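Possible adhesin (Caldicellulosiruptor kronotskyensis, PDB 4WA0) probably mediates attachment of this thermophilic bacterium to cellulose, this chain being the magnesium-binding beta-helix domain from the C-terminal part of a longer membrane-associated tapirin. Local coordinates at residues A[20-25]-A[59-64]; A[48-51]-A[55-58]; A[167-172]-A[194-199]. One frame throughout, in Å; residues are numbered along the deposited sequence. Where two conformers were deposited one is given.

Contact 1 (A[20-25]-A[59-64]); sequences TNKNLT and NQDSDS
The CA atoms of Lys-22 and Asp-61 are the nearest pair across the segments, 8.6 Å apart. No backbone hydrogen bond joins the segments. Residues 20-25 round a corner and enter strand 24-27. Residues 59-64 leave strand 56-58 as a loop without regular structure. Both side chains head toward the other segment and close the gap as a salt bridge. Lys-22 NZ donates to Asp-61 OD2 at 2.8 Å. The two side chains cross at about a right angle.

The lysine chain is extended to CE and bends only at its last torsion (chi4 -70°), which turns NZ onto the carboxylate. The aliphatic part comes close too, with Lys-22 CE 3.4 Å from Asp-61 OD2. NZ reaches OD2 from the anti side and lies 21° out of the carboxylate plane.

This C-terminal domain is a beta-helix with three faces of mainly parallel strands. Strand 37-39 lies between strands 17-19 and 56-58, so the bridge spans two corners with one coil between them. That middle coil supplies Asp-40, whose OD1 forms a second salt bridge with Lys-22 NZ. Asp-61 OD2 is also shared, through a hydrogen bond with Tyr-330 OH.

The other carboxylate oxygen faces its own loop. Asp-63 N donates to Asp-61 OD1 at 2.9 Å, nearly in line with the C-O bond of OD1. This is an Asx turn. It probably limits rotation of the carboxylate and keeps OD2 directed at the lysine. Arg-91 holds the same loop through the backbone oxygens of Asp-61 and Asp-63.

Contact 2 (A[48-51]-A[55-58]); sequences DNLI and EMVI
Leu-50 and Met-56 meet inside the beta-helix, on two successive strands of one coil. Strand 50-52 belongs to one face and strand 56-58 to the next. Only a short turn separates them, and their side chains fill the interior angle between the two faces. Met-56 is modelled as selenomethionine.

The contact is apolar. Both CB atoms point toward the other segment. Each side chain places CG anti to its backbone N (chi1 175° in Leu-50, -178° in Met-56), and the two chains cross obliquely. Met-56 stays extended as far as SE and then bends at chi3 (-63°). This brings its terminal methyl over the branch point of Leu-50. The SE atom sits farther back, 4.1 Å from Leu-50 CD2. Val-31 and Val-73 also touch Leu-50, while Leu-83 touches Met-56. These touches place the pair in the apolar interior, among residues of the neighbouring coils.

No hydrogen bond links the segments. The CA atoms of Ile-51 and Met-56, the nearest across the contact, are 8.9 Å apart. Backbone bonding instead runs along the helix axis to adjacent coils, as where Leu-50 pairs with Ile-76 and Tyr-78.

Polar side chains work along the same direction. Asn-49 is buried, and its amide is satisfied from both neighbouring coils. OD1 accepts from Asn-75 ND2 and from the backbone N of Ile-76, while ND2 bonds to Ser-30 OG. Asp-48 forms a salt bridge with Arg-74.

The closest approach is made by carbon, with Met-56 CE 3.7 Å from Leu-50 CG; Met-56 CE also lies 4.5 Å from Ile-51 C.

Contact 3 (A[167-172]-A[194-199]); sequences LVVRNG and IISIQN
Val-169 and Ser-196 form the tight spot of this contact. Val-169 CG1 lies 3.4 Å from Ser-196 CB, closer than usual for two carbons. Val-169 CB follows at 3.9 Å from the same Ser-196 CB. A chi1 of 180° places CG1 opposite the backbone N of Val-169, on the side where Ser-196 CB lies. The Ser-196 hydroxyl turns elsewhere and bonds to the backbone oxygen of Ser-192.

Deeper in, Leu-167 CD2 touches Ile-197 CD1 at 3.8 Å. Their side chains cross at a slant, and the CB of Ile-197 does not point at strand 166-170. Its extended chain (chi2 171°) carries CD1 there. Leu-146 and Leu-175 also pack on Leu-167, and Leu-177, Ile-204 and Tyr-206 on Ile-197.

The solvent side is looser. Val-168, Arg-170 and Asn-171 point away from residues 194-199 and do not touch them. Arg-170 NH1 bonds to Asn-171 OD1 at 2.8 Å. The oxygen lies nearly in the guanidinium plane, but the donor stands 37° out of the amide plane.

The contact lies near one end of the beta-helix; strands 166-170 and 197-199 are the outermost of their faces in this chain. After strand 182-185 the chain forms helix 191-195, which comes next to the outer edge of strand 166-170. Thr-193 OG1 of this helix hydrogen-bonds to Val-169 N. Ile-197 N bonds to Ile-194 O as the helix runs out into strand 197-199.

No hydrogen bond crosses between residues 167-172 and 194-199. Their association thus rests on carbon contacts, while a polar link to Val-169 comes from Thr-193 in the adjoining helix.

How the contacts relate
All three contacts belong to one beta-helix. Contacts 1 and 2 adjoin in sequence, since residues 55-58 run straight into 59-64; their centres are about 15 Å apart. Contact 2 is in the interior, its centre about 3 Å from the centre of the chain, whereas contact 1 bridges corners at the surface. Contact 3 comes later in the chain, at one end of the helix. Its centre is about 33 Å from that of contact 1 and about 29 Å from that of contact 2, with nearest atoms about 18 and 21 Å apart. It shares a face of parallel strands with each. The magnesium site of Asp-239, Val-241, Ser-243, Leu-246 and Glu-275 lies away from all three.

Contact 1 (A[20-25]-A[59-64])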
loop_
_atom_site.group_PDB
_atom_site.type_symbol
_atom_site.label_atom_id
_atom_site.label_comp_id
_atom_site.label_asym_id
_atom_site.label_seq_id
_atom_site.Cartn_x
_atom_site.Cartn_y
_atom_site.Cartn_z
ATOM N N THR A 20 -6.537 -6.451 3.519
ATOM C CA THR A 20 -6.670 -5.668 4.735
ATOM C C THR A 20 -8.107 -5.663 5.318
ATOM O O THR A 20 -9.096 -6.070 4.705
ATOM C CB THR A 20 -6.175 -4.224 4.613
ATOM O OG1 THR A 20 -7.105 -3.477 3.856
ATOM C CG2 THR A 20 -4.895 -4.161 3.892
ATOM N N ASN A 21 -8.178 -5.226 6.569
ATOM C CA ASN A 21 -9.441 -5.026 7.202
ATOM C C ASN A 21 -9.939 -3.609 6.910
ATOM O O ASN A 21 -9.196 -2.765 6.393
ATOM C CB ASN A 21 -9.324 -5.231 8.720
ATOM C CG ASN A 21 -8.302 -4.333 9.405
ATOM O OD1 ASN A 21 -7.203 -4.130 8.918
ATOM N ND2 ASN A 21 -8.619 -3.893 10.609
ATOM N N LYS A 22 -11.239 -3.362 7.167
ATOM C CA LYS A 22 -11.760 -1.974 7.106
ATOM C C LYS A 22 -11.258 -1.071 8.218
ATOM O O LYS A 22 -10.877 -1.504 9.334
ATOM C CB LYS A 22 -13.268 -2.053 7.197
ATOM C CG LYS A 22 -13.833 -2.754 5.930
ATOM C CD LYS A 22 -15.286 -3.021 6.063
ATOM C CE LYS A 22 -15.856 -3.965 5.036
ATOM N NZ LYS A 22 -15.949 -3.468 3.667
ATOM N N ASN A 23 -11.150 0.198 7.934
ATOM C CA ASN A 23 -10.727 1.205 8.967
ATOM C C ASN A 23 -9.335 0.893 9.535
ATOM O O ASN A 23 -9.103 0.886 10.722
ATOM C CB ASN A 23 -11.783 1.269 10.032
ATOM C CG ASN A 23 -13.108 1.917 9.526
ATOM O OD1 ASN A 23 -13.179 2.646 8.503
ATOM N ND2 ASN A 23 -14.153 1.652 10.233
ATOM N N LEU A 24 -8.428 0.555 8.650
ATOM C CA LEU A 24 -7.044 0.295 8.992
ATOM C C LEU A 24 -6.296 1.605 8.920
ATOM O O LEU A 24 -6.314 2.260 7.856
ATOM C CB LEU A 24 -6.440 -0.721 7.999
ATOM C CG LEU A 24 -4.915 -0.976 8.092
ATOM C CD1 LEU A 24 -4.531 -1.576 9.439
ATOM C CD2 LEU A 24 -4.346 -1.895 7.027
ATOM N N THR A 25 -5.582 1.967 10.010
ATOM C CA THR A 25 -4.750 3.145 10.063
ATOM C C THR A 25 -3.310 2.699 10.268
ATOM O O THR A 25 -3.025 1.873 11.179
ATOM C CB THR A 25 -5.142 4.098 11.207
ATOM O OG1 THR A 25 -6.519 4.442 11.148
ATOM C CG2 THR A 25 -4.281 5.349 11.205
ATOM N N ASN A 59 -10.754 -0.515 -2.365
ATOM C CA ASN A 59 -12.194 -0.466 -2.269
ATOM C C ASN A 59 -12.709 0.714 -1.470
ATOM O O ASN A 59 -12.000 1.301 -0.688
ATOM C CB ASN A 59 -12.681 -1.808 -1.737
ATOM C CG ASN A 59 -12.564 -2.901 -2.876
ATOM O OD1 ASN A 59 -12.955 -2.655 -4.025
ATOM N ND2 ASN A 59 -12.086 -3.992 -2.557
ATOM N N GLN A 60 -13.967 1.024 -1.718
ATOM C CA GLN A 60 -14.725 2.056 -0.994
ATOM C C GLN A 60 -15.915 1.393 -0.320
ATOM O O GLN A 60 -16.381 0.341 -0.794
ATOM C CB GLN A 60 -15.238 3.140 -1.964
ATOM C CG GLN A 60 -14.093 4.010 -2.463
ATOM C CD GLN A 60 -14.508 5.207 -3.283
ATOM O OE1 GLN A 60 -15.617 5.298 -3.825
ATOM N NE2 GLN A 60 -13.581 6.119 -3.445
ATOM N N ASP A 61 -16.415 1.994 0.737
ATOM C CA ASP A 61 -17.488 1.371 1.558
ATOM C C ASP A 61 -18.264 2.569 2.180
ATOM O O ASP A 61 -17.690 3.387 2.928
ATOM C CB ASP A 61 -16.928 0.486 2.658
ATOM C CG ASP A 61 -18.014 -0.241 3.477
ATOM O OD1 ASP A 61 -19.110 0.257 3.531
ATOM O OD2 ASP A 61 -17.688 -1.302 4.079
ATOM N N SER A 62 -19.527 2.696 1.785
ATOM C CA SER A 62 -20.383 3.797 2.187
ATOM C C SER A 62 -21.033 3.666 3.568
ATOM O O SER A 62 -21.668 4.629 4.050
ATOM C CB SER A 62 -21.470 4.013 1.157
ATOM O OG SER A 62 -22.250 2.882 1.073
ATOM N N ASP A 63 -20.865 2.518 4.202
ATOM C CA ASP A 63 -21.357 2.336 5.602
ATOM C C ASP A 63 -20.900 3.523 6.438
ATOM O O ASP A 63 -19.755 4.005 6.366
ATOM C CB ASP A 63 -20.928 1.010 6.186
ATOM C CG ASP A 63 -21.686 0.649 7.482
ATOM O OD1 ASP A 63 -21.438 1.283 8.530
ATOM O OD2 ASP A 63 -22.510 -0.281 7.384
ATOM N N SER A 64 -21.797 4.073 7.213
ATOM C CA SER A 64 -21.437 5.229 8.050
ATOM C C SER A 64 -20.343 4.950 9.112
ATOM O O SER A 64 -19.748 5.887 9.627
ATOM C CB SER A 64 -22.679 5.861 8.673
ATOM O OG SER A 64 -23.269 4.910 9.523
#

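Contact 2 (A[48-51]-A[55-58])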
loop_
_atom_site.group_PDB
_atom_site.type_symbol
_atom_site.label_atom_id
_atom_site.label_comp_id
_atom_site.label_asym_id
_atom_site.label_seq_id
_atom_site.Cartn_x
_atom_site.Cartn_y
_atom_site.Cartn_z
ATOM N N ASP A 48 6.065 4.792 4.036
ATOM C CA ASP A 48 7.137 5.070 3.112
ATOM C C ASP A 48 6.950 4.407 1.776
ATOM O O ASP A 48 7.159 5.049 0.752
ATOM C CB ASP A 48 8.469 4.562 3.660
ATOM C CG ASP A 48 8.928 5.303 4.927
ATOM O OD1 ASP A 48 8.833 6.531 4.987
ATOM O OD2 ASP A 48 9.455 4.681 5.885
ATOM N N ASN A 49 6.594 3.137 1.742
ATOM C CA ASN A 49 6.428 2.485 0.461
ATOM C C ASN A 49 5.192 1.565 0.571
ATOM O O ASN A 49 4.949 1.034 1.669
ATOM C CB ASN A 49 7.605 1.621 0.168
ATOM C CG ASN A 49 8.910 2.391 0.071
ATOM O OD1 ASN A 49 9.200 3.038 -0.948
ATOM N ND2 ASN A 49 9.683 2.356 1.141
ATOM N N LEU A 50 4.561 1.311 -0.560
ATOM C CA LEU A 50 3.402 0.399 -0.660
ATOM C C LEU A 50 3.591 -0.485 -1.898
ATOM O O LEU A 50 3.581 0.031 -3.042
ATOM C CB LEU A 50 2.119 1.219 -0.766
ATOM C CG LEU A 50 0.783 0.557 -0.990
ATOM C CD1 LEU A 50 0.513 -0.373 0.170
ATOM C CD2 LEU A 50 -0.279 1.593 -1.189
ATOM N N ILE A 51 3.884 -1.758 -1.679
ATOM C CA ILE A 51 4.306 -2.665 -2.755
ATOM C C ILE A 51 3.389 -3.835 -2.909
ATOM O O ILE A 51 3.218 -4.569 -1.927
ATOM C CB ILE A 51 5.751 -3.150 -2.517
ATOM C CG1 ILE A 51 6.648 -1.937 -2.433
ATOM C CG2 ILE A 51 6.242 -4.171 -3.570
ATOM C CD1 ILE A 51 7.983 -2.188 -1.827
ATOM N N GLU A 55 -1.978 -7.704 -8.366
ATOM C CA GLU A 55 -2.977 -6.724 -8.621
ATOM C C GLU A 55 -3.115 -5.887 -7.330
ATOM O O GLU A 55 -2.978 -6.461 -6.263
ATOM C CB GLU A 55 -4.305 -7.418 -8.815
ATOM C CG GLU A 55 -4.381 -8.358 -10.006
ATOM C CD GLU A 55 -4.319 -7.697 -11.348
ATOM O OE1 GLU A 55 -4.368 -6.457 -11.462
ATOM O OE2 GLU A 55 -4.298 -8.463 -12.338
HETATM N N MSE A 56 -3.366 -4.579 -7.422
HETATM C CA MSE A 56 -3.752 -3.774 -6.251
HETATM C C MSE A 56 -5.121 -3.315 -6.500
HETATM O O MSE A 56 -5.445 -2.805 -7.578
HETATM C CB MSE A 56 -2.874 -2.554 -6.044
HETATM C CG MSE A 56 -3.218 -1.723 -4.801
HETATM SE SE MSE A 56 -1.771 -0.431 -4.434
HETATM C CE MSE A 56 -0.172 -1.378 -4.027
ATOM N N VAL A 57 -5.962 -3.474 -5.497
ATOM C CA VAL A 57 -7.356 -3.012 -5.554
ATOM C C VAL A 57 -7.611 -2.220 -4.291
ATOM O O VAL A 57 -7.303 -2.710 -3.177
ATOM C CB VAL A 57 -8.318 -4.206 -5.613
ATOM C CG1 VAL A 57 -9.769 -3.766 -5.512
ATOM C CG2 VAL A 57 -8.118 -4.969 -6.909
ATOM N N ILE A 58 -8.259 -1.067 -4.459
ATOM C CA ILE A 58 -8.606 -0.163 -3.354
ATOM C C ILE A 58 -10.099 -0.002 -3.381
ATOM O O ILE A 58 -10.631 0.522 -4.295
ATOM C CB ILE A 58 -7.892 1.196 -3.362
ATOM C CG1 ILE A 58 -6.390 0.995 -3.507
ATOM C CG2 ILE A 58 -8.341 2.001 -2.114
ATOM C CD1 ILE A 58 -5.602 2.295 -3.705
#

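Contact 3 (A[167-172]-A[194-199])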
loop_
_atom_site.group_PDB
_atom_site.type_symbol
_atom_site.label_atom_id
_atom_site.label_comp_id
_atom_site.label_asym_id
_atom_site.label_seq_id
_atom_site.Cartn_x
_atom_site.Cartn_y
_atom_site.Cartn_z
ATOM N N LEU A 167 -4.054 10.184 -26.080
ATOM C CA LEU A 167 -4.888 10.909 -25.153
ATOM C C LEU A 167 -6.313 10.883 -25.594
ATOM O O LEU A 167 -6.599 11.145 -26.790
ATOM C CB LEU A 167 -4.400 12.332 -25.060
ATOM C CG LEU A 167 -5.178 13.223 -24.097
ATOM C CD1 LEU A 167 -5.122 12.818 -22.626
ATOM C CD2 LEU A 167 -4.801 14.676 -24.312
ATOM N N VAL A 168 -7.240 10.524 -24.684
ATOM C CA VAL A 168 -8.634 10.605 -24.943
ATOM C C VAL A 168 -9.255 11.342 -23.782
ATOM O O VAL A 168 -9.070 10.915 -22.590
ATOM C CB VAL A 168 -9.248 9.198 -25.086
ATOM C CG1 VAL A 168 -10.741 9.267 -25.125
ATOM C CG2 VAL A 168 -8.678 8.437 -26.296
ATOM N N VAL A 169 -9.996 12.396 -24.081
ATOM C CA VAL A 169 -10.715 13.148 -23.056
ATOM C C VAL A 169 -12.139 13.435 -23.579
ATOM O O VAL A 169 -12.322 14.024 -24.667
ATOM C CB VAL A 169 -10.023 14.510 -22.732
ATOM C CG1 VAL A 169 -10.796 15.273 -21.660
ATOM C CG2 VAL A 169 -8.563 14.346 -22.336
ATOM N N ARG A 170 -13.144 13.012 -22.834
ATOM C CA ARG A 170 -14.534 13.144 -23.296
ATOM C C ARG A 170 -15.498 13.101 -22.158
ATOM O O ARG A 170 -15.139 12.762 -21.069
ATOM C CB ARG A 170 -14.854 12.038 -24.326
ATOM C CG ARG A 170 -14.677 10.641 -23.895
ATOM C CD ARG A 170 -15.273 9.700 -24.948
ATOM N NE ARG A 170 -15.015 8.327 -24.655
ATOM C CZ ARG A 170 -15.662 7.608 -23.750
ATOM N NH1 ARG A 170 -16.700 8.111 -23.063
ATOM N NH2 ARG A 170 -15.290 6.361 -23.568
ATOM N N ASN A 171 -16.777 13.369 -22.437
ATOM C CA ASN A 171 -17.810 13.253 -21.494
ATOM C C ASN A 171 -17.637 14.144 -20.257
ATOM O O ASN A 171 -17.698 13.681 -19.115
ATOM C CB ASN A 171 -18.034 11.802 -21.131
ATOM C CG ASN A 171 -18.891 11.090 -22.120
ATOM O OD1 ASN A 171 -18.407 10.379 -23.017
ATOM N ND2 ASN A 171 -20.201 11.271 -21.983
ATOM N N GLY A 172 -17.417 15.438 -20.499
ATOM C CA GLY A 172 -17.367 16.400 -19.415
ATOM C C GLY A 172 -16.097 16.406 -18.587
ATOM O O GLY A 172 -16.128 16.770 -17.458
ATOM N N ILE A 194 -9.097 17.371 -28.086
ATOM C CA ILE A 194 -8.302 18.600 -28.156
ATOM C C ILE A 194 -9.051 19.791 -27.502
ATOM O O ILE A 194 -8.467 20.596 -26.784
ATOM C CB ILE A 194 -7.857 18.885 -29.615
ATOM C CG1 ILE A 194 -6.898 17.785 -30.074
ATOM C CG2 ILE A 194 -7.293 20.319 -29.753
ATOM C CD1 ILE A 194 -6.460 17.913 -31.538
ATOM N N ILE A 195 -10.354 19.939 -27.761
ATOM C CA ILE A 195 -11.127 21.041 -27.209
ATOM C C ILE A 195 -11.390 20.895 -25.691
ATOM O O ILE A 195 -11.906 21.837 -25.056
ATOM C CB ILE A 195 -12.433 21.276 -28.036
ATOM C CG1 ILE A 195 -13.471 20.208 -27.734
ATOM C CG2 ILE A 195 -12.088 21.307 -29.532
ATOM C CD1 ILE A 195 -14.826 20.344 -28.386
ATOM N N SER A 196 -11.027 19.725 -25.121
ATOM C CA SER A 196 -11.128 19.462 -23.694
ATOM C C SER A 196 -9.828 19.710 -22.936
ATOM O O SER A 196 -9.782 19.497 -21.732
ATOM C CB SER A 196 -11.585 18.022 -23.454
ATOM O OG SER A 196 -12.832 17.784 -23.979
ATOM N N ILE A 197 -8.822 20.215 -23.631
ATOM C CA ILE A 197 -7.537 20.536 -23.040
ATOM C C ILE A 197 -7.594 22.023 -22.735
ATOM O O ILE A 197 -7.963 22.820 -23.617
ATOM C CB ILE A 197 -6.362 20.178 -23.965
ATOM C CG1 ILE A 197 -6.318 18.681 -24.267
ATOM C CG2 ILE A 197 -5.040 20.665 -23.315
ATOM C CD1 ILE A 197 -5.310 18.349 -25.328
ATOM N N GLN A 198 -7.233 22.393 -21.510
ATOM C CA GLN A 198 -7.103 23.781 -21.088
ATOM C C GLN A 198 -5.636 24.065 -20.838
ATOM O O GLN A 198 -5.108 23.636 -19.813
ATOM C CB GLN A 198 -7.864 23.928 -19.796
ATOM C CG GLN A 198 -8.073 25.331 -19.269
ATOM C CD GLN A 198 -8.656 25.257 -17.887
ATOM O OE1 GLN A 198 -7.987 25.642 -16.899
ATOM N NE2 GLN A 198 -9.865 24.641 -17.779
ATOM N N ASN A 199 -5.001 24.775 -21.759
ATOM C CA ASN A 199 -3.543 24.947 -21.781
ATOM C C ASN A 199 -3.267 26.326 -21.281
ATOM O O ASN A 199 -3.409 27.321 -22.048
ATOM C CB ASN A 199 -2.993 24.769 -23.181
ATOM C CG ASN A 199 -1.473 24.828 -23.217
ATOM O OD1 ASN A 199 -0.852 24.909 -22.152
ATOM N ND2 ASN A 199 -0.873 24.719 -24.413
#